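Side-chain contacts in amidohydrolase (Brucella melitensis biovar Abortus, PDB 4F0L), which is a metal-dependent hydrolase of the amidohydrolase family that binds iron and may act as a deaminase: residues B[99-103]-B[104-108]; B[185-189]-B[190-194]; B[447-450]-B[451-455]. All blocks are in the same frame, centred on the assembly; numbering follows the deposited sequence.

Contact 1 of 3, residues B[99-103]-B[104-108]; sequences LTMTP and EQAEA
The shortest polar bond here runs from Ala106 N to Thr102 O, 2.8 Å: the carbonyl of the N-cap residue itself accepts the first i to i+4 bond of the helix that begins at Pro103. Thr102 also pairs with Gln105 in a capping box. Thr102 OG1 accepts from Gln105 N at 3.1 Å, while Thr102 N donates back to Gln105 OE1 at 3.0 Å, nearly straight at the hydrogen (170°). The rotation of Thr102 places OG1 between its own N and carbonyl carbon (chi1 68°), facing the first turn, where it also lies against Gln105 CG at 3.2 Å. The return bond is less regular at its acceptor: Thr102 N sits above the amide plane of Gln105, 38° out of it. On the buried side Met101 leans over the same turn, its CG 3.7 Å from Gln105 CB and its SD 3.7 Å from Ala106 CA. The other end of the Gln105 amide is held from outside, NE2 donating to Glu455. The box sits at the start of helix 103-119, a short turn on from helix 88-100, with helix 442-457 packed on Gln105 and helix 145-157 on Pro103, Ala106 and Glu107, the last salt-bridged to Arg149.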
ATOM      1  N   LEU B  99     -24.277  -8.179  13.795  1.00 27.43           N
ATOM      2  CA  LEU B  99     -25.466  -8.495  14.585  1.00 28.54           C
ATOM      3  C   LEU B  99     -26.616  -7.516  14.368  1.00 28.65           C
ATOM      4  O   LEU B  99     -27.723  -7.830  14.762  1.00 29.27           O
ATOM      5  CB  LEU B  99     -25.135  -8.615  16.081  1.00 29.39           C
ATOM      6  CG  LEU B  99     -24.234  -9.797  16.479  1.00 29.62           C
ATOM      7  CD1 LEU B  99     -23.822  -9.711  17.940  1.00 29.94           C
ATOM      8  CD2 LEU B  99     -24.914 -11.135  16.193  1.00 29.47           C
ATOM      9  N   THR B 100     -26.380  -6.367  13.725  1.00 27.55           N
ATOM     10  CA  THR B 100     -27.442  -5.359  13.540  1.00 28.45           C
ATOM     11  C   THR B 100     -27.813  -5.074  12.086  1.00 27.01           C
ATOM     12  O   THR B 100     -28.849  -4.468  11.820  1.00 26.70           O
ATOM     13  CB  THR B 100     -27.071  -4.010  14.183  1.00 29.49           C
ATOM     14  OG1 THR B 100     -25.832  -3.539  13.621  1.00 30.61           O
ATOM     15  CG2 THR B 100     -26.968  -4.148  15.690  1.00 30.32           C
ATOM     16  N   MET B 101     -26.999  -5.520  11.134  1.00 25.67           N
ATOM     17  CA  MET B 101     -27.253  -5.159   9.749  1.00 25.47           C
ATOM     18  C   MET B 101     -28.570  -5.772   9.223  1.00 24.51           C
ATOM     19  O   MET B 101     -28.813  -6.953   9.392  1.00 24.44           O
ATOM     20  CB  MET B 101     -26.091  -5.552   8.858  1.00 25.60           C
ATOM     21  CG  MET B 101     -26.109  -4.817   7.518  1.00 26.68           C
ATOM     22  SD  MET B 101     -24.634  -5.014   6.528  1.00 28.00           S
ATOM     23  CE  MET B 101     -23.542  -4.029   7.540  1.00 25.99           C
ATOM     24  N   THR B 102     -29.398  -4.943   8.603  1.00 23.91           N
ATOM     25  CA  THR B 102     -30.626  -5.375   7.974  1.00 23.57           C
ATOM     26  C   THR B 102     -30.371  -5.768   6.500  1.00 23.20           C
ATOM     27  O   THR B 102     -29.318  -5.442   5.935  1.00 21.54           O
ATOM     28  CB  THR B 102     -31.625  -4.238   7.954  1.00 25.13           C
ATOM     29  OG1 THR B 102     -31.132  -3.231   7.062  1.00 24.58           O
ATOM     30  CG2 THR B 102     -31.835  -3.638   9.376  1.00 25.20           C
ATOM     31  N   PRO B 103     -31.345  -6.464   5.860  1.00 22.98           N
ATOM     32  CA  PRO B 103     -31.129  -6.830   4.453  1.00 22.17           C
ATOM     33  C   PRO B 103     -31.002  -5.618   3.509  1.00 22.25           C
ATOM     34  O   PRO B 103     -30.186  -5.636   2.594  1.00 21.76           O
ATOM     35  CB  PRO B 103     -32.374  -7.662   4.112  1.00 23.37           C
ATOM     36  CG  PRO B 103     -32.824  -8.203   5.428  1.00 23.64           C
ATOM     37  CD  PRO B 103     -32.562  -7.090   6.414  1.00 23.56           C
ATOM     38  N   GLU B 104     -31.794  -4.568   3.751  1.00 23.20           N
ATOM     39  CA  GLU B 104     -31.709  -3.336   2.987  0.50 23.00           C
ATOM     40  C   GLU B 104     -30.309  -2.741   3.110  1.00 22.44           C
ATOM     41  O   GLU B 104     -29.705  -2.303   2.122  1.00 21.61           O
ATOM     42  CB  GLU B 104     -32.755  -2.337   3.507  0.50 24.23           C
ATOM     43  CG  GLU B 104     -34.212  -2.736   3.252  0.50 24.86           C
ATOM     44  CD  GLU B 104     -34.798  -3.757   4.236  0.50 25.02           C
ATOM     45  OE1 GLU B 104     -34.169  -4.143   5.261  0.50 23.56           O
ATOM     46  OE2 GLU B 104     -35.944  -4.176   3.964  0.50 26.32           O
ATOM     47  N   GLN B 105     -29.786  -2.721   4.334  1.00 22.18           N
ATOM     48  CA  GLN B 105     -28.430  -2.187   4.560  1.00 21.74           C
ATOM     49  C   GLN B 105     -27.373  -3.071   3.899  1.00 20.53           C
ATOM     50  O   GLN B 105     -26.420  -2.571   3.305  1.00 20.50           O
ATOM     51  CB  GLN B 105     -28.133  -2.029   6.055  1.00 22.09           C
ATOM     52  CG  GLN B 105     -28.949  -0.943   6.727  1.00 22.79           C
ATOM     53  CD  GLN B 105     -28.949  -1.049   8.230  1.00 23.00           C
ATOM     54  OE1 GLN B 105     -28.551  -2.078   8.800  1.00 22.02           O
ATOM     55  NE2 GLN B 105     -29.421   0.006   8.883  1.00 23.46           N
ATOM     56  N   ALA B 106     -27.555  -4.374   3.988  1.00 19.64           N
ATOM     57  CA  ALA B 106     -26.605  -5.296   3.412  1.00 18.83           C
ATOM     58  C   ALA B 106     -26.523  -5.121   1.895  1.00 18.31           C
ATOM     59  O   ALA B 106     -25.444  -5.202   1.333  1.00 17.66           O
ATOM     60  CB  ALA B 106     -26.971  -6.715   3.752  1.00 18.26           C
ATOM     61  N   GLU B 107     -27.647  -4.849   1.250  1.00 18.21           N
ATOM     62  CA  GLU B 107     -27.632  -4.637  -0.190  1.00 18.03           C
ATOM     63  C   GLU B 107     -26.888  -3.357  -0.547  1.00 17.60           C
ATOM     64  O   GLU B 107     -26.117  -3.333  -1.505  1.00 17.53           O
ATOM     65  CB  GLU B 107     -29.045  -4.579  -0.761  1.00 18.49           C
ATOM     66  CG  GLU B 107     -29.060  -4.565  -2.293  1.00 18.66           C
ATOM     67  CD  GLU B 107     -30.448  -4.576  -2.925  1.00 20.17           C
ATOM     68  OE1 GLU B 107     -31.435  -4.912  -2.238  1.00 20.88           O
ATOM     69  OE2 GLU B 107     -30.540  -4.259  -4.131  1.00 19.97           O
ATOM     70  N   ALA B 108     -27.151  -2.284   0.206  1.00 17.47           N
ATOM     71  CA  ALA B 108     -26.480  -0.990   0.008  1.00 16.77           C
ATOM     72  C   ALA B 108     -24.976  -1.057   0.194  1.00 15.89           C
ATOM     73  O   ALA B 108     -24.212  -0.529  -0.633  1.00 16.53           O
ATOM     74  CB  ALA B 108     -27.060   0.065   0.937  1.00 17.39           C
TER

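Contact 2 of 3, residues B[185-189]-B[190-194]; sequences FINDP and ERFAR
Around the guanidinium of Arg191 the loop supplies two acceptors at the edge, both within a few degrees of its plane. Asn187 OD1 takes the NE hydrogen of Arg191 at 2.9 Å and almost dead straight (176°), the donor lying in the carbonyl plane of the amide. Ile186 O accepts from Arg191 NH2 at 3.0 Å, but here the nitrogen stands well above the peptide plane. The amide of Asn187 and the guanidinium are turned 78° apart, so one flat group meets the other crosswise. Arg191 gets there by a bend at chi3 (74°), which folds its end back toward the chain preceding the helix. The Phe192 ring has Asn187 ND2 near its edge. Asp188 is the N-cap: its OD1 accepts from Arg191 N at 2.8 Å, and Phe192 N follows with a 2.8 Å bond to Asp188 O. Arg194 grips Glu190 side-on in a salt bridge, NE 2.8 Å from OE2 and NH1 bonded to OE1. Asn187 OD1 and Ile186 O also accept from His133 NE2. Arg191 and His133 therefore share two neutral acceptors, while the Asp188 carboxylate probably interacts favourably with the helix dipole and the Arg194 charge may partly offset Asp188 and Glu190.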
ATOM      1  N   PHE B 185     -25.261 -16.781  11.770  1.00 22.53           N
ATOM      2  CA  PHE B 185     -24.392 -17.502  10.821  1.00 21.57           C
ATOM      3  C   PHE B 185     -24.751 -18.969  10.738  1.00 21.80           C
ATOM      4  O   PHE B 185     -24.331 -19.656   9.811  1.00 21.30           O
ATOM      5  CB  PHE B 185     -22.916 -17.438  11.241  1.00 21.54           C
ATOM      6  CG  PHE B 185     -22.404 -16.057  11.602  1.00 21.51           C
ATOM      7  CD1 PHE B 185     -22.960 -14.915  11.070  1.00 21.29           C
ATOM      8  CD2 PHE B 185     -21.339 -15.930  12.497  1.00 22.89           C
ATOM      9  CE1 PHE B 185     -22.490 -13.667  11.409  1.00 21.50           C
ATOM     10  CE2 PHE B 185     -20.858 -14.680  12.857  1.00 23.40           C
ATOM     11  CZ  PHE B 185     -21.443 -13.550  12.313  1.00 22.70           C
ATOM     12  N   ILE B 186     -25.511 -19.439  11.718  1.00 22.14           N
ATOM     13  CA  ILE B 186     -25.654 -20.860  12.026  1.00 22.65           C
ATOM     14  C   ILE B 186     -26.636 -21.550  11.089  1.00 21.72           C
ATOM     15  O   ILE B 186     -27.685 -21.008  10.784  1.00 22.57           O
ATOM     16  CB  ILE B 186     -26.174 -21.022  13.492  1.00 24.40           C
ATOM     17  CG1 ILE B 186     -25.150 -20.515  14.488  1.00 25.27           C
ATOM     18  CG2 ILE B 186     -26.584 -22.458  13.837  1.00 25.03           C
ATOM     19  CD1 ILE B 186     -25.650 -20.592  15.925  1.00 26.53           C
ATOM     20  N   ASN B 187     -26.285 -22.744  10.639  1.00 20.77           N
ATOM     21  CA  ASN B 187     -27.242 -23.661  10.030  1.00 21.06           C
ATOM     22  C   ASN B 187     -26.869 -25.077  10.391  1.00 21.97           C
ATOM     23  O   ASN B 187     -25.707 -25.351  10.716  1.00 21.69           O
ATOM     24  CB  ASN B 187     -27.255 -23.557   8.498  1.00 19.93           C
ATOM     25  CG  ASN B 187     -27.904 -22.307   8.009  1.00 19.61           C
ATOM     26  OD1 ASN B 187     -29.113 -22.123   8.177  1.00 19.76           O
ATOM     27  ND2 ASN B 187     -27.115 -21.435   7.347  1.00 19.18           N
ATOM     28  N   ASP B 188     -27.837 -25.989  10.288  1.00 23.29           N
ATOM     29  CA  ASP B 188     -27.525 -27.416  10.208  1.00 24.54           C
ATOM     30  C   ASP B 188     -27.532 -27.829   8.727  1.00 24.86           C
ATOM     31  O   ASP B 188     -27.911 -27.014   7.861  1.00 22.92           O
ATOM     32  CB  ASP B 188     -28.461 -28.260  11.098  1.00 25.59           C
ATOM     33  CG  ASP B 188     -29.920 -28.227  10.657  1.00 26.82           C
ATOM     34  OD1 ASP B 188     -30.235 -27.839   9.518  1.00 26.95           O
ATOM     35  OD2 ASP B 188     -30.772 -28.657  11.452  1.00 26.49           O
ATOM     36  N   PRO B 189     -27.077 -29.063   8.417  1.00 25.56           N
ATOM     37  CA  PRO B 189     -26.869 -29.369   6.991  1.00 26.29           C
ATOM     38  C   PRO B 189     -28.183 -29.335   6.209  1.00 27.48           C
ATOM     39  O   PRO B 189     -28.201 -28.926   5.047  1.00 26.86           O
ATOM     40  CB  PRO B 189     -26.270 -30.772   7.021  1.00 26.71           C
ATOM     41  CG  PRO B 189     -25.557 -30.826   8.332  1.00 27.00           C
ATOM     42  CD  PRO B 189     -26.479 -30.100   9.276  1.00 26.48           C
ATOM     43  N   GLU B 190     -29.268 -29.709   6.874  1.00 28.38           N
ATOM     44  CA  GLU B 190     -30.560 -29.690   6.242  1.00 30.97           C
ATOM     45  C   GLU B 190     -30.998 -28.256   5.889  1.00 29.19           C
ATOM     46  O   GLU B 190     -31.409 -27.993   4.757  1.00 26.48           O
ATOM     47  CB  GLU B 190     -31.603 -30.348   7.146  1.00 34.76           C
ATOM     48  CG  GLU B 190     -32.961 -30.521   6.479  1.00 38.33           C
ATOM     49  CD  GLU B 190     -33.882 -29.316   6.651  1.00 42.13           C
ATOM     50  OE1 GLU B 190     -33.607 -28.419   7.509  1.00 41.10           O
ATOM     51  OE2 GLU B 190     -34.895 -29.259   5.895  1.00 46.63           O
ATOM     52  N   ARG B 191     -30.939 -27.345   6.865  1.00 26.51           N
ATOM     53  CA  ARG B 191     -31.352 -25.973   6.588  1.00 25.35           C
ATOM     54  C   ARG B 191     -30.384 -25.302   5.617  1.00 23.73           C
ATOM     55  O   ARG B 191     -30.798 -24.466   4.807  1.00 22.39           O
ATOM     56  CB  ARG B 191     -31.485 -25.141   7.856  1.00 25.42           C
ATOM     57  CG  ARG B 191     -32.140 -23.788   7.606  1.00 26.24           C
ATOM     58  CD  ARG B 191     -32.615 -23.155   8.910  1.00 27.01           C
ATOM     59  NE  ARG B 191     -31.487 -22.645   9.682  1.00 28.29           N
ATOM     60  CZ  ARG B 191     -31.504 -22.383  10.989  1.00 28.86           C
ATOM     61  NH1 ARG B 191     -32.596 -22.608  11.707  1.00 29.99           N
ATOM     62  NH2 ARG B 191     -30.405 -21.921  11.591  1.00 27.95           N
ATOM     63  N   PHE B 192     -29.112 -25.711   5.665  1.00 22.47           N
ATOM     64  CA  PHE B 192     -28.135 -25.236   4.700  1.00 21.43           C
ATOM     65  C   PHE B 192     -28.480 -25.659   3.262  1.00 21.45           C
ATOM     66  O   PHE B 192     -28.377 -24.824   2.354  1.00 20.10           O
ATOM     67  CB  PHE B 192     -26.705 -25.683   5.064  1.00 21.04           C
ATOM     68  CG  PHE B 192     -25.653 -25.126   4.151  1.00 19.80           C
ATOM     69  CD1 PHE B 192     -25.223 -23.806   4.284  1.00 19.45           C
ATOM     70  CD2 PHE B 192     -25.106 -25.895   3.142  1.00 19.99           C
ATOM     71  CE1 PHE B 192     -24.262 -23.271   3.424  1.00 18.96           C
ATOM     72  CE2 PHE B 192     -24.138 -25.361   2.280  1.00 19.11           C
ATOM     73  CZ  PHE B 192     -23.726 -24.051   2.420  1.00 18.28           C
ATOM     74  N   ALA B 193     -28.832 -26.940   3.050  1.00 21.85           N
ATOM     75  CA  ALA B 193     -29.240 -27.399   1.696  1.00 22.18           C
ATOM     76  C   ALA B 193     -30.434 -26.563   1.189  1.00 22.72           C
ATOM     77  O   ALA B 193     -30.466 -26.135   0.038  1.00 22.59           O
ATOM     78  CB  ALA B 193     -29.583 -28.903   1.665  1.00 23.30           C
ATOM     79  N   ARG B 194     -31.415 -26.325   2.044  1.00 23.69           N
ATOM     80  CA  ARG B 194     -32.556 -25.507   1.657  1.00 24.38           C
ATOM     81  C   ARG B 194     -32.123 -24.063   1.300  1.00 23.23           C
ATOM     82  O   ARG B 194     -32.640 -23.467   0.384  1.00 21.94           O
ATOM     83  CB  ARG B 194     -33.612 -25.518   2.757  1.00 26.28           C
ATOM     84  CG  ARG B 194     -34.437 -26.807   2.815  1.00 28.92           C
ATOM     85  CD  ARG B 194     -35.689 -26.656   3.683  1.00 31.59           C
ATOM     86  NE  ARG B 194     -35.335 -26.641   5.098  1.00 33.10           N
ATOM     87  CZ  ARG B 194     -35.501 -25.608   5.937  1.00 35.95           C
ATOM     88  NH1 ARG B 194     -35.107 -25.748   7.204  1.00 36.24           N
ATOM     89  NH2 ARG B 194     -36.048 -24.444   5.548  1.00 35.86           N
TER

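Contact 3 of 3, residues B[447-450]-B[451-455]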
ATOM      1  N   ARG B 447     -24.517   7.438  -1.997  1.00 23.84           N
ATOM      2  CA  ARG B 447     -25.580   8.040  -1.161  1.00 25.89           C
ATOM      3  C   ARG B 447     -26.282   6.970  -0.338  1.00 24.43           C
ATOM      4  O   ARG B 447     -26.523   7.154   0.849  1.00 24.43           O
ATOM      5  CB  ARG B 447     -26.595   8.820  -1.990  1.00 28.84           C
ATOM      6  CG  ARG B 447     -26.129  10.193  -2.402  1.00 32.12           C
ATOM      7  CD  ARG B 447     -27.252  11.002  -3.096  1.00 36.13           C
ATOM      8  NE  ARG B 447     -27.516  10.521  -4.470  1.00 38.29           N
ATOM      9  CZ  ARG B 447     -26.855  10.911  -5.571  1.00 39.60           C
ATOM     10  NH1 ARG B 447     -27.166  10.398  -6.761  1.00 40.59           N
ATOM     11  NH2 ARG B 447     -25.906  11.838  -5.510  1.00 40.89           N
ATOM     12  N   ALA B 448     -26.616   5.849  -0.962  1.00 22.98           N
ATOM     13  CA  ALA B 448     -27.286   4.777  -0.238  1.00 22.78           C
ATOM     14  C   ALA B 448     -26.350   4.163   0.835  1.00 21.89           C
ATOM     15  O   ALA B 448     -26.782   3.851   1.947  1.00 22.19           O
ATOM     16  CB  ALA B 448     -27.791   3.721  -1.216  1.00 21.84           C
ATOM     17  N   PHE B 449     -25.068   4.030   0.506  1.00 21.00           N
ATOM     18  CA  PHE B 449     -24.085   3.525   1.456  1.00 20.84           C
ATOM     19  C   PHE B 449     -23.954   4.428   2.688  1.00 22.01           C
ATOM     20  O   PHE B 449     -23.948   3.926   3.806  1.00 21.94           O
ATOM     21  CB  PHE B 449     -22.729   3.364   0.764  1.00 20.51           C
ATOM     22  CG  PHE B 449     -21.613   2.952   1.675  1.00 20.57           C
ATOM     23  CD1 PHE B 449     -21.622   1.722   2.316  1.00 20.14           C
ATOM     24  CD2 PHE B 449     -20.533   3.802   1.886  1.00 21.63           C
ATOM     25  CE1 PHE B 449     -20.594   1.343   3.167  1.00 20.03           C
ATOM     26  CE2 PHE B 449     -19.501   3.419   2.735  1.00 21.54           C
ATOM     27  CZ  PHE B 449     -19.535   2.184   3.375  1.00 20.90           C
ATOM     28  N   GLN B 450     -23.861   5.744   2.491  1.00 23.47           N
ATOM     29  CA  GLN B 450     -23.716   6.686   3.625  1.00 25.31           C
ATOM     30  C   GLN B 450     -24.966   6.663   4.517  1.00 26.73           C
ATOM     31  O   GLN B 450     -24.850   6.724   5.741  1.00 26.62           O
ATOM     32  CB  GLN B 450     -23.425   8.122   3.162  1.00 26.35           C
ATOM     33  CG  GLN B 450     -22.066   8.301   2.482  1.00 25.84           C
ATOM     34  CD  GLN B 450     -20.912   7.993   3.417  1.00 25.31           C
ATOM     35  OE1 GLN B 450     -21.035   8.149   4.617  1.00 26.23           O
ATOM     36  NE2 GLN B 450     -19.811   7.523   2.871  1.00 24.22           N
ATOM     37  N   LYS B 451     -26.142   6.495   3.912  1.00 27.99           N
ATOM     38  CA  LYS B 451     -27.375   6.354   4.690  1.00 29.57           C
ATOM     39  C   LYS B 451     -27.304   5.100   5.566  1.00 28.82           C
ATOM     40  O   LYS B 451     -27.489   5.181   6.781  1.00 30.09           O
ATOM     41  CB  LYS B 451     -28.583   6.321   3.757  1.00 31.04           C
ATOM     42  CG  LYS B 451     -29.951   6.404   4.435  1.00 33.50           C
ATOM     43  CD  LYS B 451     -31.061   6.425   3.371  1.00 34.94           C
ATOM     44  CE  LYS B 451     -32.448   5.999   3.895  1.00 36.86           C
ATOM     45  NZ  LYS B 451     -33.383   7.118   4.231  1.00 39.19           N
ATOM     46  N   ALA B 452     -26.953   3.957   4.977  1.00 27.03           N
ATOM     47  CA  ALA B 452     -26.818   2.711   5.749  1.00 27.18           C
ATOM     48  C   ALA B 452     -25.756   2.811   6.870  1.00 28.65           C
ATOM     49  O   ALA B 452     -25.980   2.378   8.001  1.00 30.56           O
ATOM     50  CB  ALA B 452     -26.536   1.517   4.834  1.00 24.82           C
ATOM     51  N   LEU B 453     -24.623   3.425   6.573  1.00 29.28           N
ATOM     52  CA  LEU B 453     -23.562   3.610   7.562  1.00 30.10           C
ATOM     53  C   LEU B 453     -24.055   4.436   8.762  1.00 32.39           C
ATOM     54  O   LEU B 453     -23.845   4.052   9.930  1.00 31.52           O
ATOM     55  CB  LEU B 453     -22.335   4.260   6.880  1.00 30.49           C
ATOM     56  CG  LEU B 453     -20.964   3.991   7.514  1.00 31.46           C
ATOM     57  CD1 LEU B 453     -20.792   2.511   7.860  1.00 30.66           C
ATOM     58  CD2 LEU B 453     -19.836   4.461   6.589  1.00 30.18           C
ATOM     59  N   GLY B 454     -24.704   5.563   8.470  1.00 33.22           N
ATOM     60  CA  GLY B 454     -25.291   6.395   9.488  1.00 35.49           C
ATOM     61  C   GLY B 454     -26.212   5.608  10.393  1.00 36.82           C
ATOM     62  O   GLY B 454     -26.156   5.762  11.608  1.00 38.47           O
ATOM     63  N   GLU B 455     -27.056   4.756   9.806  1.00 36.56           N
ATOM     64  CA  GLU B 455     -27.969   3.934  10.593  1.00 37.82           C
ATOM     65  C   GLU B 455     -27.185   2.972  11.495  1.00 39.14           C
ATOM     66  O   GLU B 455     -27.483   2.828  12.678  1.00 42.89           O
ATOM     67  CB  GLU B 455     -28.939   3.168   9.696  1.00 36.47           C
ATOM     68  CG  GLU B 455     -29.962   4.055   8.984  1.00 37.10           C
ATOM     69  CD  GLU B 455     -30.566   3.417   7.745  1.00 36.23           C
ATOM     70  OE1 GLU B 455     -30.195   2.274   7.394  1.00 36.32           O
ATOM     71  OE2 GLU B 455     -31.416   4.058   7.104  1.00 36.76           O
TER
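Phe449 overlaps Leu453 one helical turn further on, the two side chains lying side by side and pointing the same way. The touching branch is Leu453 CD2, which approaches the ring obliquely at its outer end and stands 4.0 Å from Phe449 CZ and equally far from CE2. The i to i+4 spacing, with CG anti to the backbone N in both residues (chi1 175° for Phe449 and -154° for Leu453), sets the ring and the leucine branches alongside each other. Beneath them the backbone is tied by the bond from Leu453 N to Phe449 O, 2.9 Å long, and Leu453 CB rests 3.5 Å from that same carbonyl oxygen.

The neighbouring backbone bonds follow the same i to i+4 pattern. Ala452 N meets Ala448 O at 3.0 Å, and Gly454 N reaches Gln450 O at the same distance. Lys451 N completes the set with a longer bond, 3.2 Å, to Arg447 O. Every backbone donor from Lys451 to Gly454 is thus matched to the carbonyl four residues earlier.

Phe449 and Ala452 face the protein: the ring packs on Val109 and Arg112 of helix 103-119 and meets Tyr71 with the planes inclined at about 45°, whereas Ala452 lies against Gln105. Gln450 bends at chi2, and its NE2 donates to Glu446 OE2, with a weak further bond to Arg402 O of the second subunit. Arg402 of that subunit also packs on Phe449, and its Pro404 on Gln450. Arg447 and Lys451 are exposed. Such a helix, with an i to i+4 aromatic-aliphatic pair, is typical of an amphipathic surface helix, here the C-terminal helix 442-457 laid over helix 103-119 beside the subunit interface.

Overall arrangement
From the N terminus the three contacts follow in series, each local, with neither nesting nor crossing. Contact 1 closes the short turn between helices 88-100 and 103-119. Contact 2 closes the end of the loop leading from strand 176-177 into helix 189-203, and contact 3 joins successive turns within helix 442-457. The two helix starts illustrate one principle with different residues, a threonine and an aspartate each serving as N-cap ahead of a proline. Contacts 1 and 3 touch, their centres 10 Å apart, which ties helix 442-457 to helix 103-119. Contact 2 touches neither (nearest atoms about 6 Å from contact 1 and about 17 Å from contact 3), though Phe185 packs on helix 88-100.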